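Local structure of malate oxidoreductase (1VL6) at residues I151-R154 with L155-M159; V163-D166 with D167-G170. The protein probably catalyses the NAD-dependent oxidative decarboxylation of malate to pyruvate and carbon dioxide, as malic enzymes do. One frame throughout, in Å; residues are numbered along the deposited sequence.

In the fold
Contact 1 covers the last two turns of helix 147-158 and the residue that leaves it, and contact 2 is the passage from strand 163-165 into helix 166-186, so the two follow each other in series through the chain. Their centres lie 12 Å apart. Contact 1 sits about 16 Å from the centre of the chain, with one face buried against helix 121-130 and strand 137-140 and the other carrying charged side chains at the surface. Contact 2, about 4 Å from that centre, is buried, and neutral amides, an imidazole and waters do most of its bonding. Leu152 joins them by packing on Gln168 and Gln169, the helix thus lying over the start of the next.

Contact 1 (I151-R154 with L155-M159); sequences ILQR and LSEEM
Arg154 and Glu158 stand one turn apart on helix 147-158, and their side chains run alongside each other in the same direction. Glu158 begins over the backbone of its partner: its CB and CG each lie 3.2 Å from Arg154 O, the carbonyl that also receives Glu158 N at 2.8 Å. CG stands anti to the residue's own carbonyl carbon (chi1 -65°), and from there the chain stays extended, taking CD off to 3.6 Å from Arg154 O and OE2 on to the guanidinium. At the tip, OE2 accepts Arg154 NE at 2.9 Å in a salt bridge with an N-H...O angle of 162°. The donor meets the syn side of OE2, somewhat out of the carboxylate plane, whereas OE2 lies close to the guanidinium plane; the two flat groups are turned 36° apart. Arg154 reaches it by bending at chi2 and again at chi3, which swings NE round toward the acid. The other oxygen, OE1, pairs with Lys129, and Arg154 NH1 with Glu122, both from helix 121-130. With an alanine in place of Glu158, Arg154 NE and Lys129 would probably lose the carboxylate they share, and the guanidinium would be freer to turn about its remaining partners.

The inward face is apolar. Ile151 CG2 touches Leu155 CD1 at 3.6 Å, the two side chains pointing the same way toward Leu140 and helix 121-130. Their backbones are joined by Leu155 N to Ile151 O, 3.1 Å. This end of the helix is therefore amphipathic: hydrocarbon seats it on the sheet and the neighbouring helix, while acids and bases tie its outer edge to that same helix.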
ATOM      1  N   ILE A 151     -11.781 -34.193   1.567  1.00 61.08           N
ATOM      2  CA  ILE A 151     -11.128 -33.136   0.804  1.00 60.94           C
ATOM      3  C   ILE A 151      -9.793 -32.735   1.447  1.00 61.84           C
ATOM      4  O   ILE A 151      -8.754 -32.667   0.781  1.00 62.30           O
ATOM      5  CB  ILE A 151     -12.053 -31.934   0.618  1.00 61.66           C
ATOM      6  CG1 ILE A 151     -13.231 -32.326  -0.275  1.00 61.63           C
ATOM      7  CG2 ILE A 151     -11.297 -30.765  -0.021  1.00 60.53           C
ATOM      8  CD1 ILE A 151     -14.262 -31.243  -0.431  1.00 65.62           C
ATOM      9  N   LEU A 152      -9.802 -32.494   2.746  1.00 61.59           N
ATOM     10  CA  LEU A 152      -8.557 -32.174   3.430  1.00 61.73           C
ATOM     11  C   LEU A 152      -7.508 -33.271   3.282  1.00 61.39           C
ATOM     12  O   LEU A 152      -6.383 -33.006   2.983  1.00 61.16           O
ATOM     13  CB  LEU A 152      -8.794 -31.904   4.909  1.00 59.98           C
ATOM     14  CG  LEU A 152      -7.538 -31.561   5.706  1.00 57.27           C
ATOM     15  CD1 LEU A 152      -6.948 -30.298   5.103  1.00 66.24           C
ATOM     16  CD2 LEU A 152      -7.876 -31.374   7.185  1.00 59.28           C
ATOM     17  N   GLN A 153      -7.902 -34.506   3.529  1.00 63.35           N
ATOM     18  CA  GLN A 153      -6.973 -35.595   3.559  1.00 64.66           C
ATOM     19  C   GLN A 153      -6.340 -35.772   2.192  1.00 65.10           C
ATOM     20  O   GLN A 153      -5.120 -35.908   2.081  1.00 65.67           O
ATOM     21  CB  GLN A 153      -7.678 -36.856   3.994  1.00 64.98           C
ATOM     22  CG  GLN A 153      -6.746 -38.070   4.162  1.00 76.01           C
ATOM     23  CD  GLN A 153      -7.322 -39.325   3.500  1.00 93.84           C
ATOM     24  OE1 GLN A 153      -7.333 -39.455   2.245  1.00103.74           O
ATOM     25  NE2 GLN A 153      -7.814 -40.248   4.331  1.00 94.41           N
ATOM     26  N   ARG A 154      -7.168 -35.753   1.150  1.00 63.66           N
ATOM     27  CA  ARG A 154      -6.657 -35.999  -0.187  1.00 62.64           C
ATOM     28  C   ARG A 154      -5.693 -34.900  -0.615  1.00 62.26           C
ATOM     29  O   ARG A 154      -4.630 -35.184  -1.153  1.00 62.46           O
ATOM     30  CB  ARG A 154      -7.783 -36.121  -1.200  1.00 61.41           C
ATOM     31  CG  ARG A 154      -8.659 -37.340  -1.028  1.00 59.14           C
ATOM     32  CD  ARG A 154      -8.225 -38.575  -1.775  1.00 60.53           C
ATOM     33  NE  ARG A 154      -8.114 -38.288  -3.199  1.00 64.65           N
ATOM     34  CZ  ARG A 154      -9.140 -38.302  -4.057  1.00 62.02           C
ATOM     35  NH1 ARG A 154     -10.367 -38.622  -3.673  1.00 65.42           N
ATOM     36  NH2 ARG A 154      -8.932 -37.975  -5.313  1.00 63.29           N
ATOM     37  N   LEU A 155      -6.069 -33.657  -0.384  1.00 61.44           N
ATOM     38  CA  LEU A 155      -5.269 -32.549  -0.850  1.00 60.96           C
ATOM     39  C   LEU A 155      -3.963 -32.503  -0.084  1.00 61.80           C
ATOM     40  O   LEU A 155      -2.888 -32.271  -0.671  1.00 61.72           O
ATOM     41  CB  LEU A 155      -6.033 -31.224  -0.722  1.00 59.59           C
ATOM     42  CG  LEU A 155      -7.265 -31.128  -1.637  1.00 63.35           C
ATOM     43  CD1 LEU A 155      -8.087 -29.884  -1.337  1.00 64.46           C
ATOM     44  CD2 LEU A 155      -6.900 -31.148  -3.096  1.00 56.73           C
ATOM     45  N   SER A 156      -4.021 -32.713   1.225  1.00 61.81           N
ATOM     46  CA  SER A 156      -2.771 -32.655   1.989  1.00 62.62           C
ATOM     47  C   SER A 156      -1.883 -33.821   1.602  1.00 62.35           C
ATOM     48  O   SER A 156      -0.664 -33.651   1.536  1.00 64.35           O
ATOM     49  CB  SER A 156      -2.975 -32.559   3.493  1.00 61.48           C
ATOM     50  OG  SER A 156      -4.164 -33.209   3.877  1.00 73.84           O
ATOM     51  N   GLU A 157      -2.471 -34.979   1.282  1.00 62.90           N
ATOM     52  CA  GLU A 157      -1.685 -36.137   0.834  1.00 63.62           C
ATOM     53  C   GLU A 157      -1.069 -35.909  -0.546  1.00 64.15           C
ATOM     54  O   GLU A 157       0.078 -36.298  -0.791  1.00 63.44           O
ATOM     55  CB  GLU A 157      -2.550 -37.374   0.720  1.00 63.99           C
ATOM     56  CG  GLU A 157      -2.526 -38.350   1.895  1.00 75.27           C
ATOM     57  CD  GLU A 157      -3.724 -39.363   1.912  1.00 76.76           C
ATOM     58  OE1 GLU A 157      -4.408 -39.603   0.833  1.00 76.28           O
ATOM     59  OE2 GLU A 157      -3.996 -39.906   3.042  1.00 88.21           O
ATOM     60  N   GLU A 158      -1.837 -35.292  -1.448  1.00 63.34           N
ATOM     61  CA  GLU A 158      -1.470 -35.225  -2.855  1.00 63.09           C
ATOM     62  C   GLU A 158      -0.773 -33.938  -3.293  1.00 64.96           C
ATOM     63  O   GLU A 158      -0.180 -33.889  -4.369  1.00 67.68           O
ATOM     64  CB  GLU A 158      -2.702 -35.471  -3.714  1.00 60.09           C
ATOM     65  CG  GLU A 158      -3.263 -36.871  -3.550  1.00 63.14           C
ATOM     66  CD  GLU A 158      -4.593 -37.089  -4.241  1.00 63.69           C
ATOM     67  OE1 GLU A 158      -4.922 -36.336  -5.178  1.00 64.12           O
ATOM     68  OE2 GLU A 158      -5.305 -38.037  -3.830  1.00 71.92           O
HETATM   69  N   MSE A 159      -0.861 -32.879  -2.504  1.00 65.25           N
HETATM   70  CA  MSE A 159      -0.220 -31.627  -2.887  1.00 65.43           C
HETATM   71  C   MSE A 159       1.092 -31.461  -2.157  1.00 63.49           C
HETATM   72  O   MSE A 159       1.357 -32.112  -1.177  1.00 62.97           O
HETATM   73  CB  MSE A 159      -1.136 -30.433  -2.620  1.00 67.74           C
HETATM   74  CG  MSE A 159      -2.459 -30.465  -3.436  1.00 70.64           C
HETATM   75 SE   MSE A 159      -3.586 -28.876  -3.147  1.00 68.77          SE
HETATM   76  CE  MSE A 159      -2.448 -27.685  -4.126  1.00 72.45           C
TER

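Contact 2 (V163-D166 with D167-G170); sequences VFHD and DQQG
His165 O, at the end of strand 163-165, is gripped by two amides of the helix that follows: Gln169 N at 2.8 Å, nearly in line with the carbonyl, and Gln168 N at 3.1 Å in a weak, bent bond. Gln169 answers with its side chain: CG stands anti to its carbonyl carbon (chi1 -57°), and the extended chain takes the amide back along the strand. Its OE1 accepts His165 N at 2.8 Å, in the carbonyl plane, and NE2 gives to a water that donates to Val163 O. The amide thus occupies the strand edge facing away from strand 137-140. Gln169 CB rests 3.5 Å from Phe164 CE1, the two side chains running antiparallel with amide and ring planes 24° apart.

Gln168 NE2 comes to the edge of the His165 ring and donates to ND1 at 3.0 Å. The ring and amide planes stand 88° apart, yet the bond lies close to both. NE2 also donates to Cys148 O, and OE1 takes Asn206, fixing the rotation of the amide. A second water joins His165 NE2, at 2.7 Å, to Asp167 OD2, so both ring nitrogens have partners in or near its plane. Asp166 turns to Lys99 and Asn139.

The run resembles the Asp-Asp-x-x-Gly segment of malic enzymes; its two glutamine amides, meeting a strand-edge N-H and an imidazole nitrogen, fix helix 166-186 to strand 163-165 by neutral bonds.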
ATOM      1  N   VAL A 163      -1.759 -27.673   3.172  1.00 64.42           N
ATOM      2  CA  VAL A 163      -3.175 -27.458   3.086  1.00 64.31           C
ATOM      3  C   VAL A 163      -3.710 -27.546   4.487  1.00 63.88           C
ATOM      4  O   VAL A 163      -3.442 -28.504   5.187  1.00 63.18           O
ATOM      5  CB  VAL A 163      -3.827 -28.558   2.295  1.00 65.75           C
ATOM      6  CG1 VAL A 163      -5.318 -28.290   2.123  1.00 71.43           C
ATOM      7  CG2 VAL A 163      -3.121 -28.768   0.940  1.00 68.30           C
ATOM      8  N   PHE A 164      -4.485 -26.534   4.864  1.00 64.69           N
ATOM      9  CA  PHE A 164      -4.988 -26.348   6.205  1.00 63.55           C
ATOM     10  C   PHE A 164      -6.466 -26.025   6.068  1.00 64.61           C
ATOM     11  O   PHE A 164      -6.815 -25.213   5.210  1.00 67.11           O
ATOM     12  CB  PHE A 164      -4.270 -25.146   6.796  1.00 61.50           C
ATOM     13  CG  PHE A 164      -4.662 -24.798   8.213  1.00 59.59           C
ATOM     14  CD1 PHE A 164      -4.290 -25.612   9.280  1.00 59.67           C
ATOM     15  CD2 PHE A 164      -5.338 -23.629   8.488  1.00 62.46           C
ATOM     16  CE1 PHE A 164      -4.626 -25.273  10.583  1.00 64.60           C
ATOM     17  CE2 PHE A 164      -5.678 -23.271   9.803  1.00 58.28           C
ATOM     18  CZ  PHE A 164      -5.319 -24.100  10.850  1.00 63.67           C
ATOM     19  N   HIS A 165      -7.320 -26.648   6.884  1.00 63.36           N
ATOM     20  CA  HIS A 165      -8.752 -26.253   6.998  1.00 62.92           C
ATOM     21  C   HIS A 165      -9.074 -25.778   8.415  1.00 64.54           C
ATOM     22  O   HIS A 165      -9.080 -26.582   9.356  1.00 67.21           O
ATOM     23  CB  HIS A 165      -9.654 -27.423   6.621  1.00 62.05           C
ATOM     24  CG  HIS A 165     -11.112 -27.106   6.639  1.00 55.93           C
ATOM     25  ND1 HIS A 165     -12.071 -28.089   6.702  1.00 61.44           N
ATOM     26  CD2 HIS A 165     -11.781 -25.933   6.600  1.00 72.78           C
ATOM     27  CE1 HIS A 165     -13.270 -27.533   6.692  1.00 70.58           C
ATOM     28  NE2 HIS A 165     -13.124 -26.223   6.645  1.00 69.87           N
ATOM     29  N   ASP A 166      -9.294 -24.478   8.570  1.00 64.34           N
ATOM     30  CA  ASP A 166      -9.570 -23.899   9.882  1.00 65.78           C
ATOM     31  C   ASP A 166     -10.493 -24.658  10.778  1.00 63.46           C
ATOM     32  O   ASP A 166     -10.160 -24.955  11.910  1.00 61.91           O
ATOM     33  CB  ASP A 166     -10.268 -22.561   9.755  1.00 69.67           C
ATOM     34  CG  ASP A 166      -9.334 -21.486   9.594  1.00 72.87           C
ATOM     35  OD1 ASP A 166      -8.889 -21.235   8.455  1.00 75.31           O
ATOM     36  OD2 ASP A 166      -8.967 -20.893  10.638  1.00 88.54           O
ATOM     37  N   ASP A 167     -11.701 -24.859  10.289  1.00 62.18           N
ATOM     38  CA  ASP A 167     -12.780 -25.375  11.113  1.00 63.99           C
ATOM     39  C   ASP A 167     -12.463 -26.733  11.667  1.00 62.53           C
ATOM     40  O   ASP A 167     -13.009 -27.129  12.684  1.00 65.63           O
ATOM     41  CB  ASP A 167     -14.067 -25.447  10.289  1.00 67.58           C
ATOM     42  CG  ASP A 167     -14.507 -24.062   9.811  1.00 84.50           C
ATOM     43  OD1 ASP A 167     -14.991 -23.376  10.762  1.00 83.12           O
ATOM     44  OD2 ASP A 167     -14.316 -23.581   8.612  1.00 84.69           O
ATOM     45  N   GLN A 168     -11.572 -27.441  11.003  1.00 61.93           N
ATOM     46  CA  GLN A 168     -11.085 -28.713  11.465  1.00 61.34           C
ATOM     47  C   GLN A 168      -9.868 -28.516  12.333  1.00 60.33           C
ATOM     48  O   GLN A 168      -9.923 -28.796  13.525  1.00 59.78           O
ATOM     49  CB  GLN A 168     -10.732 -29.609  10.259  1.00 63.26           C
ATOM     50  CG  GLN A 168     -11.908 -30.044   9.361  1.00 61.66           C
ATOM     51  CD  GLN A 168     -11.536 -31.216   8.439  1.00 63.09           C
ATOM     52  OE1 GLN A 168     -11.120 -32.269   8.912  1.00 53.31           O
ATOM     53  NE2 GLN A 168     -11.718 -31.038   7.138  1.00 67.42           N
ATOM     54  N   GLN A 169      -8.769 -28.060  11.727  1.00 59.72           N
ATOM     55  CA  GLN A 169      -7.433 -28.108  12.385  1.00 59.32           C
ATOM     56  C   GLN A 169      -7.206 -26.915  13.316  1.00 60.93           C
ATOM     57  O   GLN A 169      -6.631 -27.047  14.393  1.00 62.39           O
ATOM     58  CB  GLN A 169      -6.271 -28.248  11.354  1.00 56.26           C
ATOM     59  CG  GLN A 169      -6.428 -29.506  10.466  1.00 53.16           C
ATOM     60  CD  GLN A 169      -5.636 -29.464   9.184  1.00 58.21           C
ATOM     61  OE1 GLN A 169      -5.835 -28.569   8.373  1.00 62.82           O
ATOM     62  NE2 GLN A 169      -4.701 -30.409   9.010  1.00 56.27           N
ATOM     63  N   GLY A 170      -7.674 -25.759  12.905  1.00 60.76           N
ATOM     64  CA  GLY A 170      -7.573 -24.563  13.725  1.00 60.87           C
ATOM     65  C   GLY A 170      -8.417 -24.664  14.970  1.00 60.74           C
ATOM     66  O   GLY A 170      -7.939 -24.443  16.083  1.00 61.05           O
TER
HETATM   67  O   HOH W   1      -3.176 -30.836   6.405  1.00 44.37           O
HETATM   68  O   HOH W   2     -15.758 -25.634   7.098  1.00 46.29           O